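Local atomic coordinates of glycoside Hydrolase (Bacteroides uniformis, PDB entry 5TA0), a protein that probably hydrolyses agarose chains as a family 86 glycoside hydrolase of a gut bacterium, here studied as a variant bound to neoagarooctaose. Residues 318-327 / 363-371; 295-305 / 349-360. All blocks are in the same frame, centred on the assembly; numbering follows the deposited sequence. Where two conformers were deposited one is given.

Interaction 1: residues 318-327 / 363-371; sequences VKPLMISQYS and NICYAMPFA. With GAL (beta-D-galactopyranose), chain C; AAL (3,6-anhydro-alpha-L-galactopyranose), chain B.
Leu321, Ile323 and Tyr326 bond through their backbones to residues 363-370, setting side by side two parallel strands of an alpha/beta barrel, the ends of a beta-alpha-beta unit whose segment axes diverge by only 12°. Leu321 N binds Asn363 O and Leu321 O accepts Cys365 N. The next pair, Ile323 N to Tyr366 O and Met368 N to Ile323 O (2.8 Å), continues the ladder. Beyond a weak Tyr326 N to Met368 O contact, Phe370 N reaches Tyr326 O at 2.9 Å, almost straight at 171°.

Apolar contacts occupy both faces: Ile323 CD1 meets Ile364 CD1 at 3.8 Å, and Met322 CE rests on Tyr366 CB. Tyr326 has CG between its backbone N and carbonyl carbon (chi1 74°), which carries the ring across to Pro369, whose CA forms a CH-pi contact 4.0 Å from the ring centroid. Its OH donates to a water that donates to Ala367 O; an alanine in place of Tyr326 would probably leave that water without its donor and Pro369 without its aromatic cover.

At the glycan pocket, Gln325, probably the engineered glutamine, stacks its amide group on the Phe370 ring, while Phe370 CZ lies 3.8 Å from O5 of the anhydrogalactose.

Interaction 2: residues 295-305 / 349-360; sequences RKGSNMEATMD and STNSMLMQFMER. With EDO (1,2-ethanediol), chain U; EDO (1,2-ethanediol), chain O.
Gln356 reaches across from helix 340-358 with its chain extended and meets the beginning of helix 298-315 with both ends of its amide. Gly297 N, at the N-cap position, donates to a lone pair of Gln356 OE1 in the carbonyl plane (2.8 Å, 171°). NE2 is shared between two acceptors lying close to the amide plane, Gly297 O at 3.0 Å and Glu301 OE2, which offers its anti lone pair. A bend at chi2 (-63°) folds the Glu301 chain so that its carboxylate lies beside this amide, the two planes nearly coplanar.

Arg360 approaches differently. Met304 CB sits 3.4 Å above one face of its guanidinium, while the carboxylates gather at the edge. NH2 forms salt bridges to Glu301 OE1 (2.8 Å) and Asp305 OD1 (2.9 Å), meeting both oxygens from above their carboxylate planes; NH1 also binds Asp305 OD1, so two nitrogens grip one atom. Arg563 binds both acids and Lys529 adds to Asp305, linking this buried cluster to the sheet containing strands 523-538 and 558-568.

Beneath the polar layer, Met300 and Met304 cross Phe357 at roughly right angles. Met300 CE touches Phe357 CE1, and Met304 SD lies at the ring edge, 5.2 Å from its centroid, as a Met-aromatic contact. With segment axes 11.0 Å apart and crossing at -40°, this is the packing of successive helices around an alpha/beta barrel.

Along the chain the segments alternate: 295-305, 318-327, 349-360, then 363-371. Helix 298-315, strand 321-326, helix 340-358 and strand 364-369 thus follow one another as the last turns of the barrel, with interaction 1 joining the strands and interaction 2 the helices outside them. Their centres are 11 Å apart, and they touch directly: Ser327 CB lies 3.1 Å from Thr350 OG1, and the Tyr326 ring packs edge-to-face on Phe357. Interaction 1 extends toward the bound glycan, and Ala367 O accepts a hydrogen bond from Asn50 ND2, on the first strand of the barrel (50-51). Interaction 2 faces the beta domains, so helix 340-358 connects the substrate side with that interface.

Interaction 1: residues 318-327 / 363-371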
loop_
_atom_site.group_PDB
_atom_site.type_symbol
_atom_site.label_atom_id
_atom_site.label_comp_id
_atom_site.label_asym_id
_atom_site.label_seq_id
_atom_site.Cartn_x
_atom_site.Cartn_y
_atom_site.Cartn_z
ATOM N N VAL A 318 5.470 -14.609 7.914
ATOM C CA VAL A 318 5.089 -13.273 7.411
ATOM C C VAL A 318 3.583 -13.240 7.269
ATOM O O VAL A 318 2.995 -14.145 6.630
ATOM C CB VAL A 318 5.724 -12.960 6.058
ATOM C CG1 VAL A 318 5.192 -11.649 5.470
ATOM C CG2 VAL A 318 7.239 -12.886 6.185
ATOM N N LYS A 319 2.962 -12.213 7.819
ATOM C CA LYS A 319 1.521 -12.034 7.751
ATOM C C LYS A 319 1.159 -11.248 6.485
ATOM O O LYS A 319 1.850 -10.291 6.150
ATOM C CB LYS A 319 1.124 -11.228 8.987
ATOM C CG LYS A 319 -0.355 -11.164 9.260
ATOM C CD LYS A 319 -0.888 -12.450 9.865
ATOM C CE LYS A 319 -0.356 -12.728 11.264
ATOM N NZ LYS A 319 -1.030 -13.911 11.877
ATOM N N PRO A 320 0.067 -11.609 5.776
ATOM C CA PRO A 320 -0.323 -10.787 4.623
ATOM C C PRO A 320 -0.487 -9.320 5.036
ATOM O O PRO A 320 -1.036 -9.049 6.104
ATOM C CB PRO A 320 -1.659 -11.379 4.174
ATOM C CG PRO A 320 -1.661 -12.784 4.700
ATOM C CD PRO A 320 -0.867 -12.738 5.988
ATOM N N LEU A 321 -0.012 -8.419 4.189
ATOM C CA LEU A 321 -0.027 -6.985 4.484
ATOM C C LEU A 321 -1.024 -6.265 3.575
ATOM O O LEU A 321 -0.988 -6.437 2.333
ATOM C CB LEU A 321 1.360 -6.378 4.299
ATOM C CG LEU A 321 1.518 -4.881 4.614
ATOM C CD1 LEU A 321 1.300 -4.603 6.094
ATOM C CD2 LEU A 321 2.887 -4.374 4.179
ATOM N N MET A 322 -1.883 -5.464 4.181
ATOM C CA MET A 322 -2.789 -4.578 3.495
ATOM C C MET A 322 -2.310 -3.145 3.662
ATOM O O MET A 322 -1.883 -2.750 4.748
ATOM C CB MET A 322 -4.174 -4.712 4.115
ATOM C CG MET A 322 -5.170 -3.651 3.681
ATOM S SD MET A 322 -6.814 -3.862 4.400
ATOM C CE MET A 322 -7.330 -5.353 3.550
ATOM N N ILE A 323 -2.398 -2.369 2.595
ATOM C CA ILE A 323 -2.170 -0.917 2.653
ATOM C C ILE A 323 -3.483 -0.268 2.247
ATOM O O ILE A 323 -3.759 -0.055 1.070
ATOM C CB ILE A 323 -0.950 -0.460 1.822
ATOM C CG1 ILE A 323 0.304 -1.295 2.159
ATOM C CG2 ILE A 323 -0.632 0.990 2.122
ATOM C CD1 ILE A 323 0.527 -2.445 1.228
ATOM N N SER A 324 -4.351 0.026 3.233
ATOM C CA SER A 324 -5.713 0.386 2.887
ATOM C C SER A 324 -5.914 1.857 2.502
ATOM O O SER A 324 -6.983 2.213 2.029
ATOM C CB SER A 324 -6.688 0.008 3.982
ATOM O OG SER A 324 -6.324 0.526 5.235
ATOM N N GLN A 325 -4.887 2.669 2.731
ATOM C CA GLN A 325 -4.796 4.056 2.215
ATOM C C GLN A 325 -3.341 4.363 1.924
ATOM O O GLN A 325 -2.503 4.168 2.806
ATOM C CB GLN A 325 -5.270 5.096 3.228
ATOM C CG GLN A 325 -6.757 5.059 3.576
ATOM C CD GLN A 325 -7.141 6.064 4.652
ATOM O OE1 GLN A 325 -6.465 7.117 4.849
ATOM N NE2 GLN A 325 -8.222 5.783 5.337
ATOM N N TYR A 326 -3.047 4.865 0.734
ATOM C CA TYR A 326 -1.699 5.348 0.438
ATOM C C TYR A 326 -1.737 6.414 -0.630
ATOM O O TYR A 326 -2.692 6.503 -1.390
ATOM C CB TYR A 326 -0.771 4.216 0.021
ATOM C CG TYR A 326 -0.937 3.626 -1.365
ATOM C CD1 TYR A 326 -0.173 4.091 -2.432
ATOM C CD2 TYR A 326 -1.783 2.538 -1.599
ATOM C CE1 TYR A 326 -0.257 3.531 -3.692
ATOM C CE2 TYR A 326 -1.895 1.974 -2.879
ATOM C CZ TYR A 326 -1.104 2.447 -3.899
ATOM O OH TYR A 326 -1.124 1.894 -5.168
ATOM N N SER A 327 -0.655 7.180 -0.642
ATOM C CA SER A 327 -0.203 8.123 -1.701
ATOM C C SER A 327 0.498 9.286 -1.004
ATOM O O SER A 327 1.546 9.046 -0.422
ATOM C CB SER A 327 -1.235 8.519 -2.771
ATOM O OG SER A 327 -2.265 9.290 -2.216
ATOM N N ASN A 363 3.222 -11.169 -0.514
ATOM C CA ASN A 363 2.888 -10.830 0.887
ATOM C C ASN A 363 2.066 -9.560 1.028
ATOM O O ASN A 363 1.982 -8.989 2.136
ATOM C CB ASN A 363 4.172 -10.696 1.699
ATOM C CG ASN A 363 4.858 -12.030 1.922
ATOM O OD1 ASN A 363 4.207 -13.037 2.209
ATOM N ND2 ASN A 363 6.165 -12.025 1.839
ATOM N N ILE A 364 1.472 -9.088 -0.053
ATOM C CA ILE A 364 0.523 -7.974 -0.009
ATOM C C ILE A 364 -0.837 -8.475 -0.451
ATOM O O ILE A 364 -0.971 -9.035 -1.536
ATOM C CB ILE A 364 1.006 -6.762 -0.839
ATOM C CG1 ILE A 364 2.190 -6.152 -0.066
ATOM C CG2 ILE A 364 -0.134 -5.777 -1.101
ATOM C CD1 ILE A 364 2.771 -4.909 -0.609
ATOM N N CYS A 365 -1.827 -8.337 0.420
ATOM C CA CYS A 365 -3.160 -8.842 0.095
ATOM C C CYS A 365 -4.041 -7.802 -0.582
ATOM O O CYS A 365 -5.071 -8.134 -1.171
ATOM C CB CYS A 365 -3.862 -9.429 1.320
ATOM S SG CYS A 365 -4.131 -8.315 2.717
ATOM N N TYR A 366 -3.684 -6.516 -0.464
ATOM C CA TYR A 366 -4.516 -5.427 -1.003
ATOM C C TYR A 366 -3.758 -4.124 -0.812
ATOM O O TYR A 366 -3.190 -3.913 0.270
ATOM C CB TYR A 366 -5.826 -5.326 -0.192
ATOM C CG TYR A 366 -7.122 -5.106 -0.947
ATOM C CD1 TYR A 366 -8.281 -5.713 -0.519
ATOM C CD2 TYR A 366 -7.199 -4.274 -2.049
ATOM C CE1 TYR A 366 -9.486 -5.503 -1.150
ATOM C CE2 TYR A 366 -8.388 -4.067 -2.716
ATOM C CZ TYR A 366 -9.540 -4.655 -2.253
ATOM O OH TYR A 366 -10.723 -4.390 -2.928
ATOM N N ALA A 367 -3.722 -3.267 -1.812
ATOM C CA ALA A 367 -3.124 -1.942 -1.668
ATOM C C ALA A 367 -4.072 -0.981 -2.361
ATOM O O ALA A 367 -4.385 -1.191 -3.560
ATOM C CB ALA A 367 -1.735 -1.892 -2.275
ATOM N N MET A 368 -4.557 0.045 -1.660
ATOM C CA MET A 368 -5.625 0.899 -2.180
ATOM C C MET A 368 -5.220 2.361 -2.159
ATOM O O MET A 368 -5.106 2.965 -1.081
ATOM C CB MET A 368 -6.898 0.695 -1.365
ATOM C CG MET A 368 -8.157 1.386 -1.867
ATOM S SD MET A 368 -9.654 0.715 -1.118
ATOM C CE MET A 368 -9.742 -0.857 -1.977
ATOM N N PRO A 369 -5.004 2.949 -3.348
ATOM C CA PRO A 369 -4.725 4.392 -3.359
ATOM C C PRO A 369 -5.859 5.161 -2.705
ATOM O O PRO A 369 -7.043 4.839 -2.911
ATOM C CB PRO A 369 -4.657 4.717 -4.838
ATOM C CG PRO A 369 -4.419 3.445 -5.548
ATOM C CD PRO A 369 -5.036 2.372 -4.706
ATOM N N PHE A 370 -5.535 6.171 -1.903
ATOM C CA PHE A 370 -6.564 6.965 -1.258
ATOM C C PHE A 370 -7.095 8.013 -2.221
ATOM O O PHE A 370 -6.614 9.133 -2.321
ATOM C CB PHE A 370 -6.150 7.568 0.075
ATOM C CG PHE A 370 -7.318 8.161 0.795
ATOM C CD1 PHE A 370 -8.424 7.367 1.114
ATOM C CD2 PHE A 370 -7.377 9.521 1.069
ATOM C CE1 PHE A 370 -9.525 7.899 1.749
ATOM C CE2 PHE A 370 -8.475 10.051 1.728
ATOM C CZ PHE A 370 -9.564 9.245 2.048
ATOM N N ALA A 371 -8.111 7.587 -2.938
ATOM C CA ALA A 371 -8.874 8.425 -3.842
ATOM C C ALA A 371 -10.314 7.977 -3.689
ATOM O O ALA A 371 -10.604 6.776 -3.870
ATOM C CB ALA A 371 -8.413 8.217 -5.264
HETATM C C1 GAL C . -6.912 11.154 7.180
HETATM C C2 GAL C . -7.878 9.999 7.396
HETATM C C3 GAL C . -8.944 9.868 6.322
HETATM C C4 GAL C . -9.406 11.210 5.767
HETATM C C5 GAL C . -8.265 12.146 5.478
HETATM C C6 GAL C . -8.672 13.534 4.949
HETATM O O2 GAL C . -7.156 8.776 7.418
HETATM O O3 GAL C . -10.025 9.224 7.014
HETATM O O4 GAL C . -10.285 11.808 6.737
HETATM O O5 GAL C . -7.589 12.328 6.722
HETATM O O6 GAL C . -9.346 13.484 3.679
HETATM C C1 AAL B . -10.783 8.323 6.206
HETATM C C2 AAL B . -11.570 7.370 7.129
HETATM C C3 AAL B . -12.895 6.946 6.516
HETATM C C4 AAL B . -13.662 8.172 6.072
HETATM C C5 AAL B . -12.838 8.574 4.890
HETATM C C6 AAL B . -12.598 7.258 4.221
HETATM O O2 AAL B . -11.865 7.998 8.382
HETATM O O3 AAL B . -12.624 6.287 5.274
HETATM O O4 AAL B . -14.972 7.768 5.621
HETATM O O5 AAL B . -11.577 9.104 5.308
HETATM O O HOH W 1 2.009 -13.595 3.803
HETATM O O HOH W 2 -7.546 4.110 0.124
HETATM O O HOH W 3 -2.567 -0.325 -5.441
HETATM O O HOH W 4 -4.584 9.724 -4.243
#

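Interaction 2: residues 295-305 / 349-360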
loop_
_atom_site.group_PDB
_atom_site.type_symbol
_atom_site.label_atom_id
_atom_site.label_comp_id
_atom_site.label_asym_id
_atom_site.label_seq_id
_atom_site.Cartn_x
_atom_site.Cartn_y
_atom_site.Cartn_z
ATOM N N ARG A 295 8.284 8.603 1.906
ATOM C CA ARG A 295 8.339 7.172 2.149
ATOM C C ARG A 295 8.763 6.427 0.871
ATOM O O ARG A 295 9.488 5.419 0.943
ATOM C CB ARG A 295 6.985 6.667 2.606
ATOM C CG ARG A 295 6.510 7.284 3.913
ATOM C CD ARG A 295 5.229 6.645 4.401
ATOM N NE ARG A 295 4.744 7.302 5.603
ATOM C CZ ARG A 295 5.020 6.949 6.858
ATOM N NH1 ARG A 295 5.767 5.885 7.150
ATOM N NH2 ARG A 295 4.520 7.689 7.840
ATOM N N LYS A 296 8.255 6.866 -0.289
ATOM C CA LYS A 296 8.623 6.223 -1.536
ATOM C C LYS A 296 10.141 6.151 -1.639
ATOM O O LYS A 296 10.864 7.061 -1.191
ATOM C CB LYS A 296 8.008 6.897 -2.751
ATOM C CG LYS A 296 8.413 8.356 -3.035
ATOM C CD LYS A 296 7.635 8.840 -4.252
ATOM C CE LYS A 296 7.797 10.315 -4.548
ATOM N NZ LYS A 296 8.973 10.600 -5.418
ATOM N N GLY A 297 10.627 5.032 -2.152
ATOM C CA GLY A 297 12.045 4.712 -2.097
ATOM C C GLY A 297 12.418 3.893 -0.898
ATOM O O GLY A 297 11.633 3.058 -0.435
ATOM N N SER A 298 13.637 4.083 -0.381
ATOM C CA SER A 298 14.185 3.173 0.604
ATOM C C SER A 298 13.482 3.175 1.963
ATOM O O SER A 298 13.579 2.191 2.708
ATOM C CB SER A 298 15.690 3.404 0.824
ATOM O OG SER A 298 15.965 4.562 1.630
ATOM N N ASN A 299 12.855 4.301 2.314
ATOM C CA ASN A 299 12.185 4.398 3.633
ATOM C C ASN A 299 11.058 3.355 3.795
ATOM O O ASN A 299 11.070 2.579 4.738
ATOM C CB ASN A 299 11.704 5.837 3.849
ATOM C CG ASN A 299 10.954 6.037 5.149
ATOM O OD1 ASN A 299 9.732 6.193 5.152
ATOM N ND2 ASN A 299 11.659 5.986 6.266
ATOM N N MET A 300 10.104 3.320 2.872
ATOM C CA MET A 300 9.024 2.325 2.983
ATOM C C MET A 300 9.531 0.892 2.854
ATOM O O MET A 300 8.959 -0.020 3.445
ATOM C CB MET A 300 7.885 2.615 2.002
ATOM C CG MET A 300 8.208 2.436 0.547
ATOM S SD MET A 300 6.915 3.013 -0.568
ATOM C CE MET A 300 5.729 1.684 -0.476
ATOM N N GLU A 301 10.638 0.705 2.149
ATOM C CA GLU A 301 11.251 -0.619 2.113
ATOM C C GLU A 301 11.685 -1.070 3.524
ATOM O O GLU A 301 11.547 -2.233 3.906
ATOM C CB GLU A 301 12.462 -0.629 1.167
ATOM C CG GLU A 301 12.135 -0.448 -0.310
ATOM C CD GLU A 301 11.283 -1.566 -0.872
ATOM O OE1 GLU A 301 11.580 -2.743 -0.603
ATOM O OE2 GLU A 301 10.290 -1.251 -1.548
ATOM N N ALA A 302 12.222 -0.125 4.299
ATOM C CA ALA A 302 12.646 -0.400 5.671
ATOM C C ALA A 302 11.447 -0.688 6.583
ATOM O O ALA A 302 11.501 -1.602 7.391
ATOM C CB ALA A 302 13.479 0.749 6.211
ATOM N N THR A 303 10.395 0.113 6.436
ATOM C CA THR A 303 9.183 -0.104 7.215
ATOM C C THR A 303 8.645 -1.519 6.995
ATOM O O THR A 303 8.401 -2.272 7.932
ATOM C CB THR A 303 8.117 0.922 6.806
ATOM O OG1 THR A 303 8.678 2.245 6.925
ATOM C CG2 THR A 303 6.875 0.807 7.642
ATOM N N MET A 304 8.464 -1.863 5.727
ATOM C CA MET A 304 7.866 -3.177 5.390
ATOM C C MET A 304 8.776 -4.350 5.753
ATOM O O MET A 304 8.308 -5.343 6.297
ATOM C CB MET A 304 7.448 -3.205 3.935
ATOM C CG MET A 304 6.323 -2.249 3.622
ATOM S SD MET A 304 5.656 -2.353 1.949
ATOM C CE MET A 304 6.990 -1.611 1.060
ATOM N N ASP A 305 10.079 -4.195 5.521
ATOM C CA ASP A 305 11.045 -5.224 5.957
ATOM C C ASP A 305 11.025 -5.463 7.464
ATOM O O ASP A 305 11.190 -6.601 7.906
ATOM C CB ASP A 305 12.483 -4.889 5.513
ATOM C CG ASP A 305 12.777 -5.250 4.048
ATOM O OD1 ASP A 305 11.850 -5.635 3.303
ATOM O OD2 ASP A 305 13.953 -5.096 3.644
ATOM N N SER A 349 3.204 10.005 -6.031
ATOM C CA SER A 349 3.365 9.103 -4.893
ATOM C C SER A 349 2.671 7.771 -5.148
ATOM O O SER A 349 3.226 6.721 -4.813
ATOM C CB SER A 349 2.837 9.754 -3.620
ATOM O OG SER A 349 3.743 10.762 -3.173
ATOM N N THR A 350 1.486 7.820 -5.736
ATOM C CA THR A 350 0.756 6.598 -6.028
ATOM C C THR A 350 1.538 5.666 -6.930
ATOM O O THR A 350 1.674 4.466 -6.621
ATOM C CB THR A 350 -0.610 6.883 -6.668
ATOM O OG1 THR A 350 -1.363 7.734 -5.809
ATOM C CG2 THR A 350 -1.383 5.578 -6.831
ATOM N N ASN A 351 2.059 6.184 -8.036
ATOM C CA ASN A 351 2.750 5.328 -8.983
ATOM C C ASN A 351 3.993 4.677 -8.376
ATOM O O ASN A 351 4.231 3.484 -8.569
ATOM C CB ASN A 351 3.130 6.115 -10.246
ATOM C CG ASN A 351 1.984 6.277 -11.202
ATOM O OD1 ASN A 351 1.168 5.395 -11.380
ATOM N ND2 ASN A 351 1.886 7.437 -11.801
ATOM N N SER A 352 4.797 5.446 -7.641
ATOM C CA SER A 352 5.997 4.901 -7.037
ATOM C C SER A 352 5.668 3.850 -5.983
ATOM O O SER A 352 6.258 2.764 -5.977
ATOM C CB SER A 352 6.913 5.972 -6.446
ATOM O OG SER A 352 7.415 6.830 -7.455
ATOM N N MET A 353 4.740 4.161 -5.062
ATOM C CA MET A 353 4.391 3.192 -4.045
ATOM C C MET A 353 3.823 1.902 -4.646
ATOM O O MET A 353 4.183 0.796 -4.203
ATOM C CB MET A 353 3.396 3.810 -3.081
ATOM C CG MET A 353 4.021 4.891 -2.209
ATOM S SD MET A 353 2.930 5.313 -0.836
ATOM C CE MET A 353 3.945 6.543 -0.025
ATOM N N LEU A 354 2.968 2.048 -5.661
ATOM C CA LEU A 354 2.420 0.890 -6.354
ATOM C C LEU A 354 3.512 -0.021 -6.870
ATOM O O LEU A 354 3.457 -1.223 -6.667
ATOM C CB LEU A 354 1.512 1.309 -7.493
ATOM C CG LEU A 354 1.046 0.177 -8.420
ATOM C CD1 LEU A 354 0.350 -0.953 -7.664
ATOM C CD2 LEU A 354 0.097 0.726 -9.467
ATOM N N MET A 355 4.507 0.539 -7.544
ATOM C CA MET A 355 5.610 -0.297 -8.041
ATOM C C MET A 355 6.281 -1.083 -6.898
ATOM O O MET A 355 6.616 -2.273 -7.032
ATOM C CB MET A 355 6.645 0.571 -8.764
ATOM C CG MET A 355 6.133 1.167 -10.065
ATOM S SD MET A 355 5.985 -0.012 -11.394
ATOM C CE MET A 355 7.690 -0.206 -11.958
ATOM N N GLN A 356 6.455 -0.433 -5.753
ATOM C CA GLN A 356 7.097 -1.079 -4.605
ATOM C C GLN A 356 6.203 -2.158 -4.017
ATOM O O GLN A 356 6.703 -3.231 -3.689
ATOM C CB GLN A 356 7.549 -0.048 -3.570
ATOM C CG GLN A 356 8.579 0.915 -4.190
ATOM C CD GLN A 356 9.184 1.926 -3.260
ATOM O OE1 GLN A 356 9.101 3.146 -3.507
ATOM N NE2 GLN A 356 9.850 1.447 -2.219
ATOM N N PHE A 357 4.886 -1.961 -4.008
ATOM C CA PHE A 357 3.978 -3.024 -3.528
ATOM C C PHE A 357 3.961 -4.208 -4.495
ATOM O O PHE A 357 3.935 -5.365 -4.043
ATOM C CB PHE A 357 2.547 -2.517 -3.334
ATOM C CG PHE A 357 2.429 -1.355 -2.363
ATOM C CD1 PHE A 357 3.149 -1.315 -1.153
ATOM C CD2 PHE A 357 1.578 -0.314 -2.667
ATOM C CE1 PHE A 357 3.022 -0.245 -0.279
ATOM C CE2 PHE A 357 1.440 0.726 -1.799
ATOM C CZ PHE A 357 2.168 0.776 -0.622
ATOM N N MET A 358 4.068 -3.923 -5.781
ATOM C CA MET A 358 4.101 -4.989 -6.812
ATOM C C MET A 358 5.320 -5.888 -6.611
ATOM O O MET A 358 5.249 -7.099 -6.893
ATOM C CB MET A 358 4.087 -4.358 -8.203
ATOM C CG MET A 358 2.717 -3.832 -8.607
ATOM S SD MET A 358 2.720 -2.581 -9.928
ATOM C CE MET A 358 3.324 -3.556 -11.292
ATOM N N GLU A 359 6.423 -5.341 -6.116
ATOM C CA GLU A 359 7.608 -6.141 -5.811
ATOM C C GLU A 359 7.390 -7.132 -4.689
ATOM O O GLU A 359 8.211 -8.034 -4.560
ATOM C CB GLU A 359 8.802 -5.289 -5.419
ATOM C CG GLU A 359 9.334 -4.416 -6.500
ATOM C CD GLU A 359 10.478 -3.557 -6.026
ATOM O OE1 GLU A 359 11.381 -4.074 -5.326
ATOM O OE2 GLU A 359 10.460 -2.378 -6.371
ATOM N N ARG A 360 6.361 -6.929 -3.845
ATOM C CA ARG A 360 6.032 -7.841 -2.728
ATOM C C ARG A 360 4.694 -8.447 -2.844
ATOM O O ARG A 360 4.016 -8.712 -1.846
ATOM C CB ARG A 360 5.938 -7.067 -1.413
ATOM C CG ARG A 360 7.161 -6.367 -1.099
ATOM C CD ARG A 360 7.104 -5.800 0.311
ATOM N NE ARG A 360 8.295 -5.023 0.422
ATOM C CZ ARG A 360 9.184 -5.054 1.408
ATOM N NH1 ARG A 360 9.018 -5.815 2.490
ATOM N NH2 ARG A 360 10.238 -4.254 1.314
HETATM C C1 EDO U . 8.693 10.005 5.473
HETATM O O1 EDO U . 9.093 8.843 6.163
HETATM C C2 EDO U . 7.640 10.732 6.265
HETATM O O2 EDO U . 6.582 10.950 5.368
HETATM C C1 EDO O . -5.540 7.519 -7.814
HETATM O O1 EDO O . -5.010 6.233 -7.935
HETATM C C2 EDO O . -4.327 8.413 -7.892
HETATM O O2 EDO O . -3.927 8.599 -6.538
HETATM O O HOH W 5 8.498 9.317 -7.855
HETATM O O HOH W 6 8.760 -3.517 -1.865
HETATM O O HOH W 7 11.602 -4.831 -2.419
#